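Local atomic coordinates of CD180 antigen (PDB entry 3T6Q), a protein that may cooperate with MD-1 and TLR4 in the innate response of B cells to bacterial lipopolysaccharide, leading to NF-kappa-B activation. Residues 407-421 with 432-446. Numbering follows the deposited sequence. Where two conformers were deposited one is given.
Sequences LAFTRLKVKDAQSPF and LSHSLLDISSEQLFD
F409 N donates to S433 O in a nearly straight bond of 2.7 Å, and L412 N donates to S435 O on a lone pair. These bonds join successive turns of a leucine-rich-repeat solenoid, repeats LRR 14 and LRR 15. Each segment opens with a type II beta turn, L407 to T410 and L432 to S435, and the two turns lie in register, A408 beside S433. S435 OG is 3.1 Å from both L407 O and T410 O. Toward the other end of the two segments, S419 OG donates to Q443 O at 2.8 Å. D446 N reaches the same oxygen from the opposite face of its carbonyl plane. A water bridges Q418 O and S441 OG; another links F421 N with L444 O and D446 O.

The rings of F409 and H434 run side by side, planes at 12° but slid apart. F409 CE1 sits over one face of the imidazole, toward its rim. F409 also stacks with Y385 of the preceding repeat.

L407, L412 and L432 pack inside the solenoid, where L432 CD2 meets L407 CB and L412 CD1. L437 CD2 touches both L412 CB and V414 CG2. V414 CG2 lies anti to its carbonyl carbon, which directs this methyl to L437. F421 and F445 lie alongside each other against L430 of strand 429-431, and L444 O meets the F421 ring at its edge. The Q443 chain bends at chi2 (91°), laying its amide against A417, with Q443 NE2 3.5 Å from A417 CA.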
ATOM      1  N   LEU A 407     -40.628 -14.136  20.527  1.00 17.59           N
ATOM      2  CA  LEU A 407     -41.670 -13.365  19.876  1.00 16.50           C
ATOM      3  C   LEU A 407     -41.419 -11.874  20.110  1.00 15.91           C
ATOM      4  O   LEU A 407     -42.341 -11.038  20.004  1.00 17.24           O
ATOM      5  CB  LEU A 407     -43.028 -13.810  20.486  1.00 15.79           C
ATOM      6  CG  LEU A 407     -43.500 -15.180  19.946  1.00 18.58           C
ATOM      7  CD1 LEU A 407     -44.600 -15.769  20.831  1.00 17.32           C
ATOM      8  CD2 LEU A 407     -44.002 -15.077  18.500  1.00 18.03           C
ATOM      9  N   ALA A 408     -40.184 -11.532  20.456  1.00 15.32           N
ATOM     10  CA  ALA A 408     -39.860 -10.112  20.786  1.00 16.77           C
ATOM     11  C   ALA A 408     -40.252  -9.200  19.614  1.00 18.18           C
ATOM     12  O   ALA A 408     -39.975  -9.531  18.453  1.00 18.00           O
ATOM     13  CB  ALA A 408     -38.386  -9.946  21.116  1.00 14.95           C
ATOM     14  N   PHE A 409     -40.861  -8.048  19.947  1.00 19.55           N
ATOM     15  CA  PHE A 409     -41.226  -6.984  18.995  1.00 19.77           C
ATOM     16  C   PHE A 409     -42.287  -7.446  18.002  1.00 21.67           C
ATOM     17  O   PHE A 409     -42.492  -6.830  16.966  1.00 24.94           O
ATOM     18  CB  PHE A 409     -39.974  -6.418  18.278  1.00 20.02           C
ATOM     19  CG  PHE A 409     -39.008  -5.800  19.247  1.00 24.56           C
ATOM     20  CD1 PHE A 409     -39.239  -4.497  19.734  1.00 24.36           C
ATOM     21  CD2 PHE A 409     -37.942  -6.530  19.746  1.00 19.60           C
ATOM     22  CE1 PHE A 409     -38.386  -3.939  20.681  1.00 25.72           C
ATOM     23  CE2 PHE A 409     -37.084  -5.960  20.687  1.00 25.72           C
ATOM     24  CZ  PHE A 409     -37.323  -4.672  21.153  1.00 25.64           C
ATOM     25  N   THR A 410     -42.981  -8.522  18.317  1.00 15.96           N
ATOM     26  CA  THR A 410     -44.052  -8.951  17.467  1.00 17.07           C
ATOM     27  C   THR A 410     -45.321  -8.809  18.315  1.00 20.68           C
ATOM     28  O   THR A 410     -45.447  -9.498  19.345  1.00 17.23           O
ATOM     29  CB  THR A 410     -43.847 -10.434  17.045  1.00 17.07           C
ATOM     30  OG1 THR A 410     -42.717 -10.505  16.150  1.00 17.52           O
ATOM     31  CG2 THR A 410     -45.113 -10.969  16.366  1.00 15.82           C
ATOM     32  N   ARG A 411     -46.260  -7.972  17.861  0.50 20.02           N
ATOM     33  CA  ARG A 411     -47.529  -7.755  18.579  0.50 21.80           C
ATOM     34  C   ARG A 411     -48.369  -9.047  18.619  0.50 21.08           C
ATOM     35  O   ARG A 411     -48.563  -9.706  17.585  0.50 19.37           O
ATOM     36  CB  ARG A 411     -48.309  -6.594  17.926  0.50 22.10           C
ATOM     37  CG  ARG A 411     -49.759  -6.436  18.386  0.50 27.75           C
ATOM     38  CD  ARG A 411     -50.222  -4.962  18.343  0.50 35.95           C
ATOM     39  NE  ARG A 411     -49.463  -4.199  17.354  0.50 33.81           N
ATOM     40  CZ  ARG A 411     -49.937  -3.795  16.181  0.50 35.98           C
ATOM     41  NH1 ARG A 411     -49.149  -3.138  15.343  0.50 33.01           N
ATOM     42  NH2 ARG A 411     -51.193  -4.040  15.848  0.50 31.69           N
ATOM     43  N   LEU A 412     -48.864  -9.426  19.795  1.00 18.10           N
ATOM     44  CA  LEU A 412     -49.661 -10.630  19.872  1.00 19.14           C
ATOM     45  C   LEU A 412     -51.104 -10.261  20.263  1.00 21.40           C
ATOM     46  O   LEU A 412     -51.331  -9.413  21.140  1.00 21.37           O
ATOM     47  CB  LEU A 412     -49.066 -11.638  20.880  1.00 19.93           C
ATOM     48  CG  LEU A 412     -47.590 -12.006  20.659  1.00 21.67           C
ATOM     49  CD1 LEU A 412     -47.191 -12.908  21.820  1.00 21.89           C
ATOM     50  CD2 LEU A 412     -47.389 -12.730  19.322  1.00 19.64           C
ATOM     51  N   LYS A 413     -52.066 -10.860  19.587  1.00 20.01           N
ATOM     52  CA  LYS A 413     -53.477 -10.588  19.882  1.00 23.56           C
ATOM     53  C   LYS A 413     -54.024 -11.848  20.449  1.00 24.05           C
ATOM     54  O   LYS A 413     -54.078 -12.858  19.754  1.00 23.92           O
ATOM     55  CB  LYS A 413     -54.279 -10.305  18.608  1.00 21.17           C
ATOM     56  CG  LYS A 413     -53.665  -9.307  17.671  1.00 27.06           C
ATOM     57  CD  LYS A 413     -53.440  -7.991  18.347  1.00 33.21           C
ATOM     58  CE  LYS A 413     -53.233  -6.970  17.239  1.00 52.30           C
ATOM     59  NZ  LYS A 413     -53.346  -5.554  17.716  1.00 58.57           N
ATOM     60  N   VAL A 414     -54.452 -11.798  21.703  1.00 23.68           N
ATOM     61  CA  VAL A 414     -54.913 -12.998  22.391  1.00 21.70           C
ATOM     62  C   VAL A 414     -56.234 -12.616  23.041  1.00 25.56           C
ATOM     63  O   VAL A 414     -56.281 -11.656  23.826  1.00 24.70           O
ATOM     64  CB  VAL A 414     -53.883 -13.430  23.474  1.00 23.12           C
ATOM     65  CG1 VAL A 414     -54.396 -14.651  24.218  1.00 19.17           C
ATOM     66  CG2 VAL A 414     -52.523 -13.740  22.830  1.00 22.74           C
ATOM     67  N   LYS A 415     -57.299 -13.325  22.701  1.00 26.71           N
ATOM     68  CA  LYS A 415     -58.615 -13.082  23.294  1.00 28.42           C
ATOM     69  C   LYS A 415     -58.596 -13.282  24.807  1.00 27.89           C
ATOM     70  O   LYS A 415     -57.777 -14.046  25.314  1.00 28.26           O
ATOM     71  CB  LYS A 415     -59.613 -14.050  22.675  1.00 29.95           C
ATOM     72  CG  LYS A 415     -60.135 -13.604  21.327  1.00 41.49           C
ATOM     73  CD  LYS A 415     -61.294 -14.510  20.915  1.00 45.77           C
ATOM     74  CE  LYS A 415     -62.197 -13.792  19.938  1.00 48.25           C
ATOM     75  NZ  LYS A 415     -63.616 -14.027  20.301  1.00 48.73           N
ATOM     76  N   ASP A 416     -59.488 -12.598  25.531  1.00 29.52           N
ATOM     77  CA  ASP A 416     -59.627 -12.781  26.992  1.00 30.71           C
ATOM     78  C   ASP A 416     -59.701 -14.239  27.427  1.00 26.82           C
ATOM     79  O   ASP A 416     -60.356 -15.056  26.789  1.00 26.76           O
ATOM     80  CB  ASP A 416     -60.872 -12.054  27.538  1.00 32.77           C
ATOM     81  CG  ASP A 416     -60.718 -10.537  27.516  1.00 42.58           C
ATOM     82  OD1 ASP A 416     -59.568 -10.057  27.452  1.00 40.13           O
ATOM     83  OD2 ASP A 416     -61.743  -9.817  27.552  1.00 45.23           O
ATOM     84  N   ALA A 417     -58.978 -14.534  28.507  1.00 28.07           N
ATOM     85  CA  ALA A 417     -58.962 -15.842  29.171  1.00 31.37           C
ATOM     86  C   ALA A 417     -58.440 -17.023  28.340  1.00 30.93           C
ATOM     87  O   ALA A 417     -58.659 -18.175  28.711  1.00 33.73           O
ATOM     88  CB  ALA A 417     -60.335 -16.157  29.784  1.00 34.16           C
ATOM     89  N   GLN A 418     -57.764 -16.733  27.218  0.50 28.90           N
ATOM     90  CA  GLN A 418     -57.159 -17.777  26.362  0.50 27.68           C
ATOM     91  C   GLN A 418     -55.779 -18.156  26.881  0.50 24.72           C
ATOM     92  O   GLN A 418     -55.117 -17.343  27.535  0.50 24.33           O
ATOM     93  CB  GLN A 418     -57.032 -17.321  24.890  0.50 26.97           C
ATOM     94  CG  GLN A 418     -58.349 -17.175  24.123  0.50 32.23           C
ATOM     95  CD  GLN A 418     -58.930 -18.503  23.630  0.50 33.61           C
ATOM     96  OE1 GLN A 418     -58.497 -19.062  22.613  0.50 29.18           O
ATOM     97  NE2 GLN A 418     -59.943 -18.999  24.343  0.50 34.40           N
ATOM     98  N   SER A 419     -55.338 -19.377  26.564  1.00 22.96           N
ATOM     99  CA  SER A 419     -54.025 -19.869  27.007  1.00 21.01           C
ATOM    100  C   SER A 419     -53.175 -20.335  25.814  1.00 22.97           C
ATOM    101  O   SER A 419     -53.095 -21.518  25.538  1.00 21.14           O
ATOM    102  CB  SER A 419     -54.166 -20.999  28.032  1.00 22.29           C
ATOM    103  OG  SER A 419     -54.906 -20.551  29.140  1.00 22.45           O
ATOM    104  N   PRO A 420     -52.508 -19.378  25.133  1.00 22.42           N
ATOM    105  CA  PRO A 420     -51.885 -19.707  23.870  1.00 21.35           C
ATOM    106  C   PRO A 420     -50.705 -20.647  24.003  1.00 22.22           C
ATOM    107  O   PRO A 420     -50.432 -21.372  23.045  1.00 22.73           O
ATOM    108  CB  PRO A 420     -51.452 -18.334  23.284  1.00 22.74           C
ATOM    109  CG  PRO A 420     -51.624 -17.336  24.372  1.00 25.56           C
ATOM    110  CD  PRO A 420     -52.469 -17.931  25.454  1.00 21.31           C
ATOM    111  N   PHE A 421     -50.044 -20.660  25.174  1.00 20.86           N
ATOM    112  CA  PHE A 421     -48.833 -21.487  25.397  1.00 18.97           C
ATOM    113  C   PHE A 421     -49.138 -22.797  26.141  1.00 20.50           C
ATOM    114  O   PHE A 421     -48.229 -23.496  26.594  1.00 23.13           O
ATOM    115  CB  PHE A 421     -47.787 -20.665  26.182  1.00 21.49           C
ATOM    116  CG  PHE A 421     -47.560 -19.308  25.611  1.00 19.89           C
ATOM    117  CD1 PHE A 421     -46.825 -19.151  24.426  1.00 19.86           C
ATOM    118  CD2 PHE A 421     -48.124 -18.183  26.218  1.00 20.76           C
ATOM    119  CE1 PHE A 421     -46.653 -17.883  23.882  1.00 19.82           C
ATOM    120  CE2 PHE A 421     -47.959 -16.915  25.669  1.00 19.68           C
ATOM    121  CZ  PHE A 421     -47.220 -16.763  24.495  1.00 19.16           C
ATOM    122  N   LEU A 432     -41.082 -12.122  25.135  1.00 16.86           N
ATOM    123  CA  LEU A 432     -42.281 -11.381  24.704  1.00 15.45           C
ATOM    124  C   LEU A 432     -42.075  -9.872  24.802  1.00 15.55           C
ATOM    125  O   LEU A 432     -43.043  -9.105  24.991  1.00 16.48           O
ATOM    126  CB  LEU A 432     -43.494 -11.771  25.586  1.00 16.42           C
ATOM    127  CG  LEU A 432     -43.865 -13.288  25.520  1.00 17.78           C
ATOM    128  CD1 LEU A 432     -44.966 -13.697  26.480  1.00 21.29           C
ATOM    129  CD2 LEU A 432     -44.291 -13.673  24.105  1.00 20.33           C
ATOM    130  N   SER A 433     -40.824  -9.467  24.722  1.00 14.90           N
ATOM    131  CA  SER A 433     -40.455  -8.058  24.790  1.00 17.45           C
ATOM    132  C   SER A 433     -41.300  -7.282  23.772  1.00 17.67           C
ATOM    133  O   SER A 433     -41.344  -7.647  22.603  1.00 20.24           O
ATOM    134  CB  SER A 433     -38.980  -7.922  24.463  1.00 17.51           C
ATOM    135  OG  SER A 433     -38.590  -6.570  24.547  1.00 21.41           O
ATOM    136  N   HIS A 434     -41.958  -6.202  24.206  1.00 17.65           N
ATOM    137  CA  HIS A 434     -42.819  -5.380  23.290  1.00 20.59           C
ATOM    138  C   HIS A 434     -43.900  -6.095  22.516  1.00 22.27           C
ATOM    139  O   HIS A 434     -44.336  -5.611  21.484  1.00 25.67           O
ATOM    140  CB  HIS A 434     -41.918  -4.537  22.365  1.00 20.93           C
ATOM    141  CG  HIS A 434     -40.965  -3.676  23.125  1.00 22.88           C
ATOM    142  ND1 HIS A 434     -41.178  -2.345  23.324  1.00 31.82           N
ATOM    143  CD2 HIS A 434     -39.782  -3.982  23.755  1.00 25.19           C
ATOM    144  CE1 HIS A 434     -40.169  -1.840  24.046  1.00 23.54           C
ATOM    145  NE2 HIS A 434     -39.310  -2.839  24.312  1.00 28.64           N
ATOM    146  N   SER A 435     -44.405  -7.233  23.014  1.00 20.62           N
ATOM    147  CA  SER A 435     -45.476  -7.960  22.333  1.00 20.33           C
ATOM    148  C   SER A 435     -46.838  -7.285  22.662  1.00 23.06           C
ATOM    149  O   SER A 435     -47.861  -7.584  22.062  1.00 21.87           O
ATOM    150  CB  SER A 435     -45.474  -9.439  22.767  1.00 21.89           C
ATOM    151  OG  SER A 435     -44.336 -10.131  22.209  1.00 22.48           O
ATOM    152  N   LEU A 436     -46.819  -6.408  23.668  1.00 28.20           N
ATOM    153  CA  LEU A 436     -47.973  -5.595  24.096  1.00 30.55           C
ATOM    154  C   LEU A 436     -49.119  -6.446  24.602  1.00 33.02           C
ATOM    155  O   LEU A 436     -50.258  -6.193  24.253  1.00 31.53           O
ATOM    156  CB  LEU A 436     -48.458  -4.630  22.991  1.00 31.09           C
ATOM    157  CG  LEU A 436     -47.401  -3.744  22.342  1.00 36.20           C
ATOM    158  CD1 LEU A 436     -48.014  -2.743  21.363  1.00 33.19           C
ATOM    159  CD2 LEU A 436     -46.534  -3.051  23.387  1.00 37.65           C
ATOM    160  N   LEU A 437     -48.809  -7.469  25.405  1.00 30.04           N
ATOM    161  CA  LEU A 437     -49.825  -8.336  26.005  1.00 30.46           C
ATOM    162  C   LEU A 437     -50.293  -7.708  27.306  1.00 28.81           C
ATOM    163  O   LEU A 437     -49.574  -6.919  27.905  1.00 29.90           O
ATOM    164  CB  LEU A 437     -49.251  -9.719  26.332  1.00 28.83           C
ATOM    165  CG  LEU A 437     -48.971 -10.599  25.122  1.00 29.01           C
ATOM    166  CD1 LEU A 437     -48.014 -11.671  25.596  1.00 24.48           C
ATOM    167  CD2 LEU A 437     -50.250 -11.204  24.572  1.00 26.38           C
ATOM    168  N   ASP A 438     -51.488  -8.093  27.741  1.00 36.37           N
ATOM    169  CA  ASP A 438     -52.000  -7.660  29.040  1.00 34.08           C
ATOM    170  C   ASP A 438     -51.584  -8.744  30.040  1.00 25.91           C
ATOM    171  O   ASP A 438     -52.100  -9.866  30.045  1.00 29.90           O
ATOM    172  CB  ASP A 438     -53.512  -7.515  28.988  1.00 39.64           C
ATOM    173  CG  ASP A 438     -54.138  -7.242  30.360  1.00 40.45           C
ATOM    174  OD1 ASP A 438     -55.375  -7.248  30.425  1.00 54.24           O
ATOM    175  OD2 ASP A 438     -53.428  -7.024  31.364  1.00 36.71           O
ATOM    176  N   ILE A 439     -50.643  -8.391  30.885  1.00 26.51           N
ATOM    177  CA  ILE A 439     -50.006  -9.394  31.733  1.00 30.83           C
ATOM    178  C   ILE A 439     -50.831  -9.634  32.991  1.00 34.29           C
ATOM    179  O   ILE A 439     -50.396 -10.363  33.902  1.00 34.69           O
ATOM    180  CB  ILE A 439     -48.572  -8.967  32.103  1.00 31.02           C
ATOM    181  CG1 ILE A 439     -47.771  -8.620  30.844  1.00 36.42           C
ATOM    182  CG2 ILE A 439     -47.839 -10.077  32.851  1.00 35.58           C
ATOM    183  CD1 ILE A 439     -47.753  -9.761  29.833  1.00 29.23           C
ATOM    184  N   SER A 440     -52.022  -9.045  33.070  1.00 30.46           N
ATOM    185  CA  SER A 440     -52.846  -9.303  34.265  1.00 29.02           C
ATOM    186  C   SER A 440     -53.745 -10.551  34.094  1.00 35.00           C
ATOM    187  O   SER A 440     -54.268 -11.072  35.099  1.00 30.43           O
ATOM    188  CB  SER A 440     -53.697  -8.075  34.614  1.00 30.94           C
ATOM    189  OG  SER A 440     -54.729  -7.933  33.653  1.00 33.30           O
ATOM    190  N   SER A 441     -53.934 -11.020  32.839  1.00 28.91           N
ATOM    191  CA  SER A 441     -54.803 -12.177  32.555  1.00 30.95           C
ATOM    192  C   SER A 441     -54.279 -13.456  33.240  1.00 27.97           C
ATOM    193  O   SER A 441     -53.149 -13.861  32.999  1.00 29.79           O
ATOM    194  CB  SER A 441     -54.889 -12.426  31.063  1.00 29.73           C
ATOM    195  OG  SER A 441     -55.623 -13.635  30.852  1.00 36.01           O
ATOM    196  N   GLU A 442     -55.101 -14.085  34.090  1.00 27.25           N
ATOM    197  CA  GLU A 442     -54.636 -15.191  34.953  1.00 29.87           C
ATOM    198  C   GLU A 442     -54.268 -16.434  34.149  1.00 25.50           C
ATOM    199  O   GLU A 442     -53.409 -17.208  34.569  1.00 30.44           O
ATOM    200  CB  GLU A 442     -55.712 -15.605  35.974  1.00 35.70           C
ATOM    201  CG  GLU A 442     -56.159 -14.515  36.914  1.00 51.08           C
ATOM    202  CD  GLU A 442     -57.244 -15.021  37.842  1.00 64.71           C
ATOM    203  OE1 GLU A 442     -56.942 -15.920  38.659  1.00 57.83           O
ATOM    204  OE2 GLU A 442     -58.393 -14.539  37.736  1.00 66.61           O
ATOM    205  N   GLN A 443     -54.920 -16.604  32.998  1.00 23.76           N
ATOM    206  CA  GLN A 443     -54.757 -17.804  32.139  1.00 26.84           C
ATOM    207  C   GLN A 443     -53.658 -17.646  31.068  1.00 23.81           C
ATOM    208  O   GLN A 443     -53.281 -18.612  30.394  1.00 24.22           O
ATOM    209  CB  GLN A 443     -56.095 -18.117  31.425  1.00 29.72           C
ATOM    210  CG  GLN A 443     -57.297 -18.337  32.357  1.00 35.13           C
ATOM    211  CD  GLN A 443     -58.112 -17.065  32.680  1.00 40.54           C
ATOM    212  OE1 GLN A 443     -59.205 -17.165  33.235  1.00 53.98           O
ATOM    213  NE2 GLN A 443     -57.587 -15.880  32.354  1.00 32.17           N
ATOM    214  N   LEU A 444     -53.130 -16.444  30.928  1.00 20.78           N
ATOM    215  CA  LEU A 444     -52.221 -16.170  29.777  1.00 22.05           C
ATOM    216  C   LEU A 444     -51.062 -17.151  29.672  1.00 22.57           C
ATOM    217  O   LEU A 444     -50.739 -17.628  28.560  1.00 21.08           O
ATOM    218  CB  LEU A 444     -51.742 -14.707  29.775  1.00 22.04           C
ATOM    219  CG  LEU A 444     -50.693 -14.307  28.716  1.00 22.17           C
ATOM    220  CD1 LEU A 444     -51.373 -14.418  27.369  1.00 18.48           C
ATOM    221  CD2 LEU A 444     -50.217 -12.882  28.985  1.00 21.37           C
ATOM    222  N   PHE A 445     -50.477 -17.494  30.828  1.00 20.07           N
ATOM    223  CA  PHE A 445     -49.293 -18.350  30.883  1.00 22.24           C
ATOM    224  C   PHE A 445     -49.515 -19.757  31.381  1.00 20.79           C
ATOM    225  O   PHE A 445     -48.546 -20.437  31.752  1.00 21.81           O
ATOM    226  CB  PHE A 445     -48.138 -17.687  31.656  1.00 19.68           C
ATOM    227  CG  PHE A 445     -47.629 -16.418  30.974  1.00 20.66           C
ATOM    228  CD1 PHE A 445     -47.207 -16.455  29.635  1.00 25.02           C
ATOM    229  CD2 PHE A 445     -47.619 -15.214  31.641  1.00 21.58           C
ATOM    230  CE1 PHE A 445     -46.764 -15.290  29.010  1.00 23.95           C
ATOM    231  CE2 PHE A 445     -47.144 -14.055  31.039  1.00 27.40           C
ATOM    232  CZ  PHE A 445     -46.744 -14.079  29.715  1.00 26.20           C
ATOM    233  N   ASP A 446     -50.754 -20.204  31.358  1.00 22.84           N
ATOM    234  CA  ASP A 446     -51.039 -21.598  31.693  1.00 27.50           C
ATOM    235  C   ASP A 446     -50.310 -22.546  30.752  1.00 25.97           C
ATOM    236  O   ASP A 446     -50.229 -22.302  29.539  1.00 27.20           O
ATOM    237  CB  ASP A 446     -52.538 -21.901  31.587  1.00 29.53           C
ATOM    238  CG  ASP A 446     -53.365 -21.316  32.736  1.00 32.92           C
ATOM    239  OD1 ASP A 446     -52.819 -20.994  33.799  1.00 36.67           O
ATOM    240  OD2 ASP A 446     -54.593 -21.184  32.563  1.00 33.16           O
TER
HETATM  241  O   HOH W   1     -55.326 -14.677  28.400  1.00 31.14           O
HETATM  242  O   HOH W   2     -56.067 -22.653  31.125  1.00 46.54           O
HETATM  243  O   HOH W   3     -50.886 -20.188  27.811  1.00 20.99           O